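Tetratricopeptide TPR_2 repeat protein (Thermobaculum terrenum, PDB 5DJS) joins tetratricopeptide repeats to a GT-B fold of glycosyl transferase family 41 and is modelled with uridine-5'-diphosphate bound. Local coordinates at residues I97-H101 / G116-A120; W139-D145 / T274-A278; L46-L51 / L65-A69; L288-G292 / R300-L304. The protein carries 1 engineered substitution. One frame throughout, in Å; residues are numbered along the deposited sequence.

Contact 1. Residues I97-H101 / G116-A120; sequences ITSLH and GLYVA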
loop_
_atom_site.group_PDB
_atom_site.type_symbol
_atom_site.label_atom_id
_atom_site.label_comp_id
_atom_site.label_asym_id
_atom_site.label_seq_id
_atom_site.Cartn_x
_atom_site.Cartn_y
_atom_site.Cartn_z
ATOM N N ILE A 97 -10.416 2.019 -14.033
ATOM C CA ILE A 97 -9.377 2.284 -15.040
ATOM C C ILE A 97 -9.951 3.183 -16.144
ATOM O O ILE A 97 -9.355 4.197 -16.480
ATOM C CB ILE A 97 -8.769 0.968 -15.609
ATOM C CG1 ILE A 97 -7.870 0.306 -14.542
ATOM C CG2 ILE A 97 -7.945 1.223 -16.869
ATOM C CD1 ILE A 97 -7.493 -1.141 -14.823
ATOM N N THR A 98 -11.128 2.827 -16.658
ATOM C CA THR A 98 -11.852 3.658 -17.619
ATOM C C THR A 98 -12.022 5.084 -17.115
ATOM O O THR A 98 -11.682 6.013 -17.826
ATOM C CB THR A 98 -13.238 3.077 -17.941
ATOM O OG1 THR A 98 -13.092 1.705 -18.303
ATOM C CG2 THR A 98 -13.896 3.837 -19.107
ATOM N N SER A 99 -12.549 5.251 -15.901
ATOM C CA SER A 99 -12.674 6.587 -15.302
ATOM C C SER A 99 -11.332 7.356 -15.243
ATOM O O SER A 99 -11.297 8.569 -15.488
ATOM C CB SER A 99 -13.303 6.518 -13.916
ATOM O OG SER A 99 -14.688 6.757 -13.998
ATOM N N LEU A 100 -10.248 6.651 -14.915
ATOM C CA LEU A 100 -8.911 7.249 -14.887
ATOM C C LEU A 100 -8.467 7.671 -16.292
ATOM O O LEU A 100 -7.890 8.743 -16.450
ATOM C CB LEU A 100 -7.890 6.291 -14.247
ATOM C CG LEU A 100 -7.558 6.322 -12.745
ATOM C CD1 LEU A 100 -8.487 7.189 -11.921
ATOM C CD2 LEU A 100 -7.492 4.909 -12.167
ATOM N N HIS A 101 -8.740 6.841 -17.300
ATOM C CA HIS A 101 -8.498 7.216 -18.701
ATOM C C HIS A 101 -9.216 8.509 -19.061
ATOM O O HIS A 101 -8.616 9.391 -19.672
ATOM C CB HIS A 101 -8.927 6.109 -19.688
ATOM C CG HIS A 101 -7.920 5.015 -19.849
ATOM N ND1 HIS A 101 -6.805 5.140 -20.652
ATOM C CD2 HIS A 101 -7.859 3.775 -19.311
ATOM C CE1 HIS A 101 -6.095 4.027 -20.591
ATOM N NE2 HIS A 101 -6.711 3.184 -19.783
ATOM N N GLY A 116 -2.171 7.148 -10.441
ATOM C CA GLY A 116 -3.320 6.332 -10.064
ATOM C C GLY A 116 -3.578 5.236 -11.072
ATOM O O GLY A 116 -3.783 4.079 -10.703
ATOM N N LEU A 117 -3.541 5.608 -12.351
ATOM C CA LEU A 117 -3.674 4.653 -13.451
ATOM C C LEU A 117 -2.566 3.599 -13.388
ATOM O O LEU A 117 -2.858 2.403 -13.401
ATOM C CB LEU A 117 -3.670 5.385 -14.801
ATOM C CG LEU A 117 -3.755 4.541 -16.073
ATOM C CD1 LEU A 117 -5.039 3.730 -16.115
ATOM C CD2 LEU A 117 -3.651 5.435 -17.292
ATOM N N TYR A 118 -1.312 4.039 -13.293
ATOM C CA TYR A 118 -0.163 3.120 -13.118
ATOM C C TYR A 118 -0.362 2.125 -11.974
ATOM O O TYR A 118 -0.175 0.921 -12.164
ATOM C CB TYR A 118 1.129 3.909 -12.887
ATOM C CG TYR A 118 2.373 3.076 -12.628
ATOM C CD1 TYR A 118 2.690 1.973 -13.425
ATOM C CD2 TYR A 118 3.263 3.425 -11.603
ATOM C CE1 TYR A 118 3.842 1.226 -13.186
ATOM C CE2 TYR A 118 4.415 2.693 -11.365
ATOM C CZ TYR A 118 4.703 1.599 -12.152
ATOM O OH TYR A 118 5.861 0.893 -11.918
ATOM N N VAL A 119 -0.746 2.639 -10.804
ATOM C CA VAL A 119 -1.081 1.804 -9.647
ATOM C C VAL A 119 -2.209 0.827 -9.978
ATOM O O VAL A 119 -2.075 -0.375 -9.760
ATOM C CB VAL A 119 -1.499 2.666 -8.439
ATOM C CG1 VAL A 119 -2.161 1.832 -7.344
ATOM C CG2 VAL A 119 -0.288 3.396 -7.893
ATOM N N ALA A 120 -3.303 1.363 -10.517
ATOM C CA ALA A 120 -4.514 0.590 -10.810
ATOM C C ALA A 120 -4.257 -0.639 -11.676
ATOM O O ALA A 120 -4.878 -1.681 -11.461
ATOM C CB ALA A 120 -5.559 1.475 -11.468
#
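Leu117 reaches from helix 111-120 to Ile97, Leu100 and His101 of helix 93-106, and it has the largest share of the contact of any single residue. Its CB lies beside CB of Leu100 without aiming at the other helix. CG stands anti to the backbone N (chi1 178°), a turn that lets CD1 reach helix 93-106. From there the two methyls part. CD1 makes the contacts with all three residues: it lies 3.9 Å from Ile97 CG2, touches CB of Leu100 at 4.3 Å, and comes 4.1 Å from His101 NE2. CD2 turns the other way and sits over one face of the His101 imidazole, the two side chains crossing at about a right angle.

One turn further on, the Ala120 methyl meets Ile97 and Leu100. CB of Ala120 is 4.0 Å from Ile97 CG1 and equally far from CD2 of Leu100, so a single small residue closes against two branched ones. The same Leu100 CD2 also lies against the backbone at Gly116 O and Leu117 N, where the glycine leaves the helix surface low. The segments run nearly antiparallel, at 157°, with their axes 9.8 Å apart.

This is apolar packing between successive helices of the superhelix: Tyr81 and Val88 of helix 77-89 border Leu100 and Ala120 respectively, while Leu135 of helix 129-143 packs against Leu117.

Contact 2. Residues W139-D145 / T274-A278; sequences WARRYAD and TGMRA
The C-terminal part of helix 129-143 and the residues that follow it pack here against a connecting loop, Ala140, Ala144 and Asp145 meeting Met276 and Arg277 beside the first of the two parallel-sheet lobes of the GT-B fold. The loop joins strands 263-266 and 281-285 of that sheet and contains an ST turn, in which Thr274 OG1 accepts from Met276 N at 3.3 Å; the same hydroxyl is bonded to Glu299. Gly275 continues the turn at a positive phi, and its carbonyl faces the Ala140 methyl.

Met276 supplies the apolar part. Its CG touches the edge of the Trp139 indole at CZ3 (3.8 Å), near the ring plane, and Ala144 CB at 3.9 Å. Farther along, SD stays at the indole edge in a Met-aromatic contact, 5.4 Å from the centroid of the six-membered ring. The bend at chi3 (67°) turns CE back onto the Ala144 methyl. Leu253 and Ala257 of helix 253-257 also pack on Met276.

The Asp145 carboxylate lies across the aliphatic part of Arg277, OD2 beside CG. Its OD1 accepts a nearly straight bond from Arg277 N (3.1 Å, 167°), which arrives on the syn side and 29° out of the carboxylate plane.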
loop_
_atom_site.group_PDB
_atom_site.type_symbol
_atom_site.label_atom_id
_atom_site.label_comp_id
_atom_site.label_asym_id
_atom_site.label_seq_id
_atom_site.Cartn_x
_atom_site.Cartn_y
_atom_site.Cartn_z
ATOM N N TRP A 139 5.287 8.612 -17.367
ATOM C CA TRP A 139 5.056 9.527 -16.246
ATOM C C TRP A 139 6.318 10.284 -15.882
ATOM O O TRP A 139 6.311 11.511 -15.798
ATOM C CB TRP A 139 4.572 8.732 -15.025
ATOM C CG TRP A 139 4.290 9.518 -13.789
ATOM C CD1 TRP A 139 3.133 10.134 -13.460
ATOM C CD2 TRP A 139 5.176 9.717 -12.697
ATOM N NE1 TRP A 139 3.228 10.722 -12.220
ATOM C CE2 TRP A 139 4.483 10.484 -11.730
ATOM C CE3 TRP A 139 6.499 9.327 -12.436
ATOM C CZ2 TRP A 139 5.067 10.871 -10.522
ATOM C CZ3 TRP A 139 7.079 9.705 -11.218
ATOM C CH2 TRP A 139 6.364 10.473 -10.285
ATOM N N ALA A 140 7.389 9.526 -15.660
ATOM C CA ALA A 140 8.671 10.063 -15.208
ATOM C C ALA A 140 9.192 11.082 -16.187
ATOM O O ALA A 140 9.565 12.192 -15.796
ATOM C CB ALA A 140 9.689 8.941 -15.045
ATOM N N ARG A 141 9.209 10.697 -17.456
ATOM C CA ARG A 141 9.649 11.587 -18.539
ATOM C C ARG A 141 8.901 12.922 -18.532
ATOM O O ARG A 141 9.501 13.962 -18.758
ATOM C CB ARG A 141 9.483 10.893 -19.895
ATOM C CG ARG A 141 10.363 11.445 -21.002
ATOM C CD ARG A 141 9.874 11.012 -22.378
ATOM N NE ARG A 141 8.462 11.388 -22.586
ATOM C CZ ARG A 141 7.437 10.549 -22.788
ATOM N NH1 ARG A 141 7.606 9.227 -22.865
ATOM N NH2 ARG A 141 6.213 11.050 -22.933
ATOM N N ARG A 142 7.602 12.878 -18.253
ATOM C CA ARG A 142 6.762 14.070 -18.249
ATOM C C ARG A 142 7.002 14.967 -17.043
ATOM O O ARG A 142 7.121 16.179 -17.207
ATOM C CB ARG A 142 5.277 13.687 -18.299
ATOM C CG ARG A 142 4.832 13.154 -19.650
ATOM C CD ARG A 142 3.365 12.758 -19.651
ATOM N NE ARG A 142 3.061 11.981 -20.846
ATOM C CZ ARG A 142 2.903 12.475 -22.076
ATOM N NH1 ARG A 142 2.998 13.781 -22.314
ATOM N NH2 ARG A 142 2.639 11.642 -23.086
ATOM N N TYR A 143 7.056 14.374 -15.844
ATOM C CA TYR A 143 6.966 15.131 -14.580
ATOM C C TYR A 143 8.189 15.102 -13.660
ATOM O O TYR A 143 8.287 15.925 -12.747
ATOM C CB TYR A 143 5.727 14.670 -13.802
ATOM C CG TYR A 143 4.467 14.709 -14.633
ATOM C CD1 TYR A 143 4.047 15.899 -15.241
ATOM C CD2 TYR A 143 3.706 13.559 -14.841
ATOM C CE1 TYR A 143 2.896 15.935 -16.025
ATOM C CE2 TYR A 143 2.563 13.586 -15.618
ATOM C CZ TYR A 143 2.160 14.761 -16.208
ATOM O OH TYR A 143 1.019 14.705 -16.960
ATOM N N ALA A 144 9.121 14.183 -13.897
ATOM C CA ALA A 144 10.214 13.927 -12.957
ATOM C C ALA A 144 11.582 14.174 -13.571
ATOM O O ALA A 144 12.343 14.993 -13.065
ATOM C CB ALA A 144 10.127 12.501 -12.444
ATOM N N ASP A 145 11.892 13.460 -14.649
ATOM C CA ASP A 145 13.219 13.527 -15.283
ATOM C C ASP A 145 13.660 14.919 -15.785
ATOM O O ASP A 145 14.851 15.218 -15.761
ATOM C CB ASP A 145 13.334 12.487 -16.407
ATOM C CG ASP A 145 13.320 11.040 -15.889
ATOM O OD1 ASP A 145 13.236 10.817 -14.650
ATOM O OD2 ASP A 145 13.394 10.118 -16.731
ATOM N N THR A 274 9.511 3.282 -9.771
ATOM C CA THR A 274 8.999 4.648 -9.836
ATOM C C THR A 274 9.005 5.184 -11.274
ATOM O O THR A 274 8.281 6.134 -11.584
ATOM C CB THR A 274 9.854 5.614 -9.003
ATOM O OG1 THR A 274 11.233 5.520 -9.414
ATOM C CG2 THR A 274 9.719 5.304 -7.509
ATOM N N GLY A 275 9.868 4.600 -12.115
ATOM C CA GLY A 275 10.073 5.033 -13.478
ATOM C C GLY A 275 11.136 6.108 -13.621
ATOM O O GLY A 275 11.516 6.443 -14.758
ATOM N N MET A 276 11.640 6.621 -12.490
ATOM C CA MET A 276 12.458 7.837 -12.461
ATOM C C MET A 276 13.949 7.542 -12.630
ATOM O O MET A 276 14.441 6.544 -12.114
ATOM C CB MET A 276 12.259 8.566 -11.128
ATOM C CG MET A 276 10.847 9.050 -10.878
ATOM S SD MET A 276 10.591 9.595 -9.178
ATOM C CE MET A 276 11.639 11.045 -9.112
ATOM N N ARG A 277 14.658 8.437 -13.326
ATOM C CA ARG A 277 16.136 8.464 -13.324
ATOM C C ARG A 277 16.679 8.852 -11.947
ATOM O O ARG A 277 17.683 8.293 -11.504
ATOM C CB ARG A 277 16.688 9.481 -14.334
ATOM C CG ARG A 277 16.510 9.132 -15.800
ATOM C CD ARG A 277 17.107 10.220 -16.688
ATOM N NE ARG A 277 18.350 9.783 -17.331
ATOM C CZ ARG A 277 18.440 9.166 -18.520
ATOM N NH1 ARG A 277 17.355 8.887 -19.253
ATOM N NH2 ARG A 277 19.639 8.820 -18.992
ATOM N N ALA A 278 16.016 9.818 -11.298
ATOM C CA ALA A 278 16.426 10.349 -9.987
ATOM C C ALA A 278 16.442 9.348 -8.821
ATOM O O ALA A 278 17.113 9.596 -7.809
ATOM C CB ALA A 278 15.555 11.536 -9.608
#

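Contact 3. Residues L46-L51 / L65-A69; sequences LHLLGL and LLRRA
Segments 46-51 and 65-69, on helices 43-56 and 59-72, run roughly antiparallel, at 150°, with their axes only 7.9 Å apart and the closest pair of CA atoms, those of Gly50 and Leu66, separated by 5.2 Å. The lack of a side chain at Gly50 is consistent with this closeness, since Leu66 lies directly on its main chain: CG is 3.7 Å from Gly50 CA, and CD1 rests near the same residue's carbonyl. The other methyl, CD2, turns towards His47. It meets the carbonyl O of His47 at 3.6 Å and approaches ND1 of the imidazole obliquely.

Leu65 packs alongside. Its CD1 presses on Leu49 CB at 3.7 Å, while CD2 meets CD1 of Leu46 at 3.9 Å, the Leu46 and Leu65 side chains crossing at about a right angle. This pattern of a glycine and an alanine set among large apolar side chains is the signature of a tetratricopeptide repeat, a helix-turn-helix unit whose two helices pack tightly through small residues. Ala69 supplies the second small residue: its methyl rests against both Leu46 CB, 4.1 Å away, and the backbone N of His47.

Towards the surface, the Arg68 chain crosses Leu46 at a slant, with CD 4.0 Å from CD2 of the leucine, and Leu46 CD1 comes to the edge of the guanidinium near its plane. Neighbouring helices cover the pair: Leu36 of helix 25-38 packs on Leu46 and Leu49, and Val86 of helix 77-89 on Leu66. The His47 ring also meets that of Tyr79, their planes inclined at about 30°.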
loop_
_atom_site.group_PDB
_atom_site.type_symbol
_atom_site.label_atom_id
_atom_site.label_comp_id
_atom_site.label_asym_id
_atom_site.label_seq_id
_atom_site.Cartn_x
_atom_site.Cartn_y
_atom_site.Cartn_z
ATOM N N LEU A 46 -20.728 18.062 -3.828
ATOM C CA LEU A 46 -20.939 16.654 -4.178
ATOM C C LEU A 46 -19.605 15.933 -4.330
ATOM O O LEU A 46 -19.388 14.896 -3.710
ATOM C CB LEU A 46 -21.730 16.529 -5.491
ATOM C CG LEU A 46 -23.255 16.308 -5.502
ATOM C CD1 LEU A 46 -23.930 16.304 -4.137
ATOM C CD2 LEU A 46 -23.926 17.318 -6.417
ATOM N N HIS A 47 -18.726 16.502 -5.152
ATOM C CA HIS A 47 -17.372 15.973 -5.360
ATOM C C HIS A 47 -16.536 15.809 -4.076
ATOM O O HIS A 47 -15.906 14.769 -3.880
ATOM C CB HIS A 47 -16.601 16.865 -6.331
ATOM C CG HIS A 47 -15.135 16.566 -6.381
ATOM N ND1 HIS A 47 -14.639 15.404 -6.928
ATOM C CD2 HIS A 47 -14.062 17.273 -5.950
ATOM C CE1 HIS A 47 -13.322 15.411 -6.838
ATOM N NE2 HIS A 47 -12.947 16.528 -6.243
ATOM N N LEU A 48 -16.523 16.833 -3.226
ATOM C CA LEU A 48 -15.722 16.809 -2.000
ATOM C C LEU A 48 -16.244 15.789 -0.979
ATOM O O LEU A 48 -15.450 15.050 -0.378
ATOM C CB LEU A 48 -15.647 18.210 -1.376
ATOM C CG LEU A 48 -14.756 18.412 -0.138
ATOM C CD1 LEU A 48 -13.369 17.800 -0.304
ATOM C CD2 LEU A 48 -14.642 19.896 0.175
ATOM N N LEU A 49 -17.568 15.759 -0.790
ATOM C CA LEU A 49 -18.228 14.666 -0.054
ATOM C C LEU A 49 -17.917 13.290 -0.643
ATOM O O LEU A 49 -17.787 12.315 0.091
ATOM C CB LEU A 49 -19.742 14.840 -0.026
ATOM C CG LEU A 49 -20.395 15.569 1.134
ATOM C CD1 LEU A 49 -21.873 15.749 0.843
ATOM C CD2 LEU A 49 -20.236 14.810 2.436
ATOM N N GLY A 50 -17.837 13.221 -1.966
ATOM C CA GLY A 50 -17.305 12.064 -2.672
ATOM C C GLY A 50 -15.948 11.606 -2.173
ATOM O O GLY A 50 -15.826 10.451 -1.769
ATOM N N LEU A 51 -14.942 12.496 -2.196
ATOM C CA LEU A 51 -13.575 12.168 -1.718
ATOM C C LEU A 51 -13.589 11.632 -0.303
ATOM O O LEU A 51 -13.014 10.585 -0.028
ATOM C CB LEU A 51 -12.652 13.388 -1.651
ATOM C CG LEU A 51 -12.414 14.329 -2.803
ATOM C CD1 LEU A 51 -11.257 15.262 -2.460
ATOM C CD2 LEU A 51 -12.097 13.528 -4.029
ATOM N N LEU A 65 -22.357 9.960 -5.112
ATOM C CA LEU A 65 -22.010 11.395 -5.051
ATOM C C LEU A 65 -21.073 11.852 -6.197
ATOM O O LEU A 65 -21.297 12.896 -6.828
ATOM C CB LEU A 65 -21.377 11.742 -3.708
ATOM C CG LEU A 65 -22.326 11.723 -2.510
ATOM C CD1 LEU A 65 -21.513 11.858 -1.243
ATOM C CD2 LEU A 65 -23.368 12.829 -2.573
ATOM N N LEU A 66 -20.045 11.050 -6.469
ATOM C CA LEU A 66 -19.073 11.359 -7.523
ATOM C C LEU A 66 -19.652 11.216 -8.920
ATOM O O LEU A 66 -19.323 12.026 -9.783
ATOM C CB LEU A 66 -17.810 10.497 -7.386
ATOM C CG LEU A 66 -16.999 10.815 -6.128
ATOM C CD1 LEU A 66 -16.086 9.661 -5.753
ATOM C CD2 LEU A 66 -16.218 12.113 -6.307
ATOM N N ARG A 67 -20.489 10.199 -9.150
ATOM C CA ARG A 67 -21.214 10.053 -10.432
ATOM C C ARG A 67 -22.177 11.210 -10.719
ATOM O O ARG A 67 -22.370 11.584 -11.878
ATOM C CB ARG A 67 -22.014 8.753 -10.481
ATOM C CG ARG A 67 -21.180 7.515 -10.741
ATOM C CD ARG A 67 -22.001 6.412 -11.383
ATOM N NE ARG A 67 -21.183 5.225 -11.628
ATOM C CZ ARG A 67 -21.040 4.188 -10.795
ATOM N NH1 ARG A 67 -21.666 4.141 -9.607
ATOM N NH2 ARG A 67 -20.255 3.174 -11.162
ATOM N N ARG A 68 -22.793 11.755 -9.672
ATOM C CA ARG A 68 -23.709 12.886 -9.825
ATOM C C ARG A 68 -22.920 14.163 -10.140
ATOM O O ARG A 68 -23.355 14.979 -10.950
ATOM C CB ARG A 68 -24.562 13.070 -8.564
ATOM C CG ARG A 68 -25.916 13.733 -8.798
ATOM C CD ARG A 68 -26.412 14.399 -7.516
ATOM N NE ARG A 68 -27.830 14.177 -7.222
ATOM C CZ ARG A 68 -28.460 14.619 -6.128
ATOM N NH1 ARG A 68 -27.814 15.330 -5.196
ATOM N NH2 ARG A 68 -29.755 14.351 -5.959
ATOM N N ALA A 69 -21.764 14.322 -9.494
ATOM C CA ALA A 69 -20.833 15.397 -9.816
ATOM C C ALA A 69 -20.360 15.323 -11.277
ATOM O O ALA A 69 -20.336 16.333 -11.982
ATOM C CB ALA A 69 -19.648 15.359 -8.862
#

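Contact 4. Residues L288-G292 / R300-L304; sequences LCPPG and RLVRL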
loop_
_atom_site.group_PDB
_atom_site.type_symbol
_atom_site.label_atom_id
_atom_site.label_comp_id
_atom_site.label_asym_id
_atom_site.label_seq_id
_atom_site.Cartn_x
_atom_site.Cartn_y
_atom_site.Cartn_z
ATOM N N LEU A 288 11.728 -11.901 -3.710
ATOM C CA LEU A 288 10.796 -10.856 -4.145
ATOM C C LEU A 288 11.051 -10.317 -5.554
ATOM O O LEU A 288 10.092 -10.016 -6.265
ATOM C CB LEU A 288 10.792 -9.688 -3.142
ATOM C CG LEU A 288 9.771 -8.559 -3.365
ATOM C CD1 LEU A 288 8.343 -9.074 -3.260
ATOM C CD2 LEU A 288 9.985 -7.431 -2.372
ATOM N N CYS A 289 12.327 -10.194 -5.935
ATOM C CA CYS A 289 12.747 -9.619 -7.225
ATOM C C CYS A 289 13.428 -10.713 -8.065
ATOM O O CYS A 289 14.604 -11.014 -7.835
ATOM C CB CYS A 289 13.738 -8.458 -6.980
ATOM S SG CYS A 289 13.230 -7.172 -5.799
ATOM N N PRO A 290 12.710 -11.315 -9.043
ATOM C CA PRO A 290 13.269 -12.494 -9.744
ATOM C C PRO A 290 14.482 -12.201 -10.629
ATOM O O PRO A 290 14.695 -11.058 -10.975
ATOM C CB PRO A 290 12.095 -12.994 -10.593
ATOM C CG PRO A 290 11.244 -11.793 -10.808
ATOM C CD PRO A 290 11.373 -10.966 -9.555
ATOM N N PRO A 291 15.272 -13.230 -10.987
ATOM C CA PRO A 291 16.535 -13.083 -11.736
ATOM C C PRO A 291 16.598 -12.106 -12.933
ATOM O O PRO A 291 17.507 -11.261 -12.964
ATOM C CB PRO A 291 16.822 -14.516 -12.193
ATOM C CG PRO A 291 16.324 -15.341 -11.055
ATOM C CD PRO A 291 15.097 -14.624 -10.528
ATOM N N GLY A 292 15.670 -12.202 -13.888
ATOM C CA GLY A 292 15.734 -11.372 -15.117
ATOM C C GLY A 292 14.914 -10.086 -15.097
ATOM O O GLY A 292 14.476 -9.608 -16.148
ATOM N N ARG A 300 18.433 0.707 -9.443
ATOM C CA ARG A 300 19.181 -0.533 -9.253
ATOM C C ARG A 300 18.527 -1.316 -8.127
ATOM O O ARG A 300 18.324 -0.787 -7.026
ATOM C CB ARG A 300 20.640 -0.281 -8.896
ATOM C CG ARG A 300 21.564 -0.149 -10.086
ATOM C CD ARG A 300 23.001 -0.118 -9.609
ATOM N NE ARG A 300 23.789 0.887 -10.323
ATOM C CZ ARG A 300 24.762 1.634 -9.796
ATOM N NH1 ARG A 300 25.107 1.537 -8.509
ATOM N NH2 ARG A 300 25.401 2.505 -10.571
ATOM N N LEU A 301 18.200 -2.573 -8.406
ATOM C CA LEU A 301 17.573 -3.433 -7.418
ATOM C C LEU A 301 18.613 -3.873 -6.382
ATOM O O LEU A 301 19.720 -4.277 -6.739
ATOM C CB LEU A 301 16.944 -4.651 -8.100
ATOM C CG LEU A 301 15.799 -4.366 -9.072
ATOM C CD1 LEU A 301 15.455 -5.623 -9.853
ATOM C CD2 LEU A 301 14.564 -3.856 -8.350
ATOM N N VAL A 302 18.251 -3.768 -5.106
ATOM C CA VAL A 302 19.094 -4.199 -3.998
ATOM C C VAL A 302 18.397 -5.404 -3.381
ATOM O O VAL A 302 17.466 -5.252 -2.589
ATOM C CB VAL A 302 19.274 -3.063 -2.962
ATOM C CG1 VAL A 302 19.999 -3.538 -1.712
ATOM C CG2 VAL A 302 20.018 -1.894 -3.579
ATOM N N ARG A 303 18.844 -6.597 -3.763
ATOM C CA ARG A 303 18.221 -7.837 -3.311
ATOM C C ARG A 303 18.822 -8.310 -1.983
ATOM O O ARG A 303 19.768 -9.103 -1.969
ATOM C CB ARG A 303 18.388 -8.929 -4.368
ATOM C CG ARG A 303 17.829 -8.607 -5.744
ATOM C CD ARG A 303 18.335 -9.617 -6.769
ATOM N NE ARG A 303 17.423 -9.764 -7.909
ATOM C CZ ARG A 303 17.364 -8.955 -8.969
ATOM N NH1 ARG A 303 18.160 -7.888 -9.079
ATOM N NH2 ARG A 303 16.498 -9.215 -9.940
ATOM N N LEU A 304 18.261 -7.841 -0.869
ATOM C CA LEU A 304 18.679 -8.313 0.457
ATOM C C LEU A 304 18.578 -9.851 0.559
ATOM O O LEU A 304 17.668 -10.463 -0.015
ATOM C CB LEU A 304 17.809 -7.705 1.564
ATOM C CG LEU A 304 17.781 -6.195 1.774
ATOM C CD1 LEU A 304 16.743 -5.853 2.835
ATOM C CD2 LEU A 304 19.145 -5.659 2.154
#
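Arg303 reaches out from strand 300-304 and lays its guanidinium against Cys289 and Pro290, so that one flat group meets the loop both by its face and by its edge. CG is anti to the carbonyl carbon (chi1 -58°), and the chain runs extended from CG to NE, which carries the guanidinium across to the loop.

Over one face of that group lies CB of Cys289, 4.0 Å from Arg303 NE. The main-chain oxygens take the N-H groups. Arg303 NE donates to Cys289 O at 3.1 Å; the acceptor is tilted from the guanidinium plane, and the nitrogen stands above the plane of the carbonyl. NH2 adds a weak bond to the same oxygen, a lopsided fork rather than an even one. Its stronger partner is Pro290 O at 2.8 Å, only 6° out of the guanidinium plane, although seen from the carbonyl the donor is again well above the plane. NH2 also forms a salt bridge with Asp294, within the same connection, which would offset the arginine's charge and further restrict rotation of the group.

Beside the arginine, Leu301 points toward the loop and brings CD1 to 4.4 Å from Cys289 CB, a loose apolar touch.

The arginine thus ties the preceding loop to strand 300-304. Bonded through Arg300 and Val302 to strand 281-285 and covered by helix 479-521, this is the outermost strand of a six-stranded parallel sheet, in a Rossmann-like lobe of the GT-B fold.

Overall arrangement
Along the chain the contacts open in the order 3, 1, 2, 4, each of the first three closing before the next opens. Contact 3 lies in the tetratricopeptide range, and contact 1, 18 Å away centre to centre, packs helix 93-106 on helix 111-120. Helix 129-143 follows and leads to contact 2, its centre also 18 Å from that of contact 1, where it meets a loop of the first parallel sheet. Contact 4, 21 Å from contact 2 between centres, lies at the edge of that sheet; strand 281-285 runs between their loops. Contacts 3 and 4, their centres about 41 Å apart and on opposite sides of the chain's centre, mark the repeat and GT-B parts of one continuous molecule.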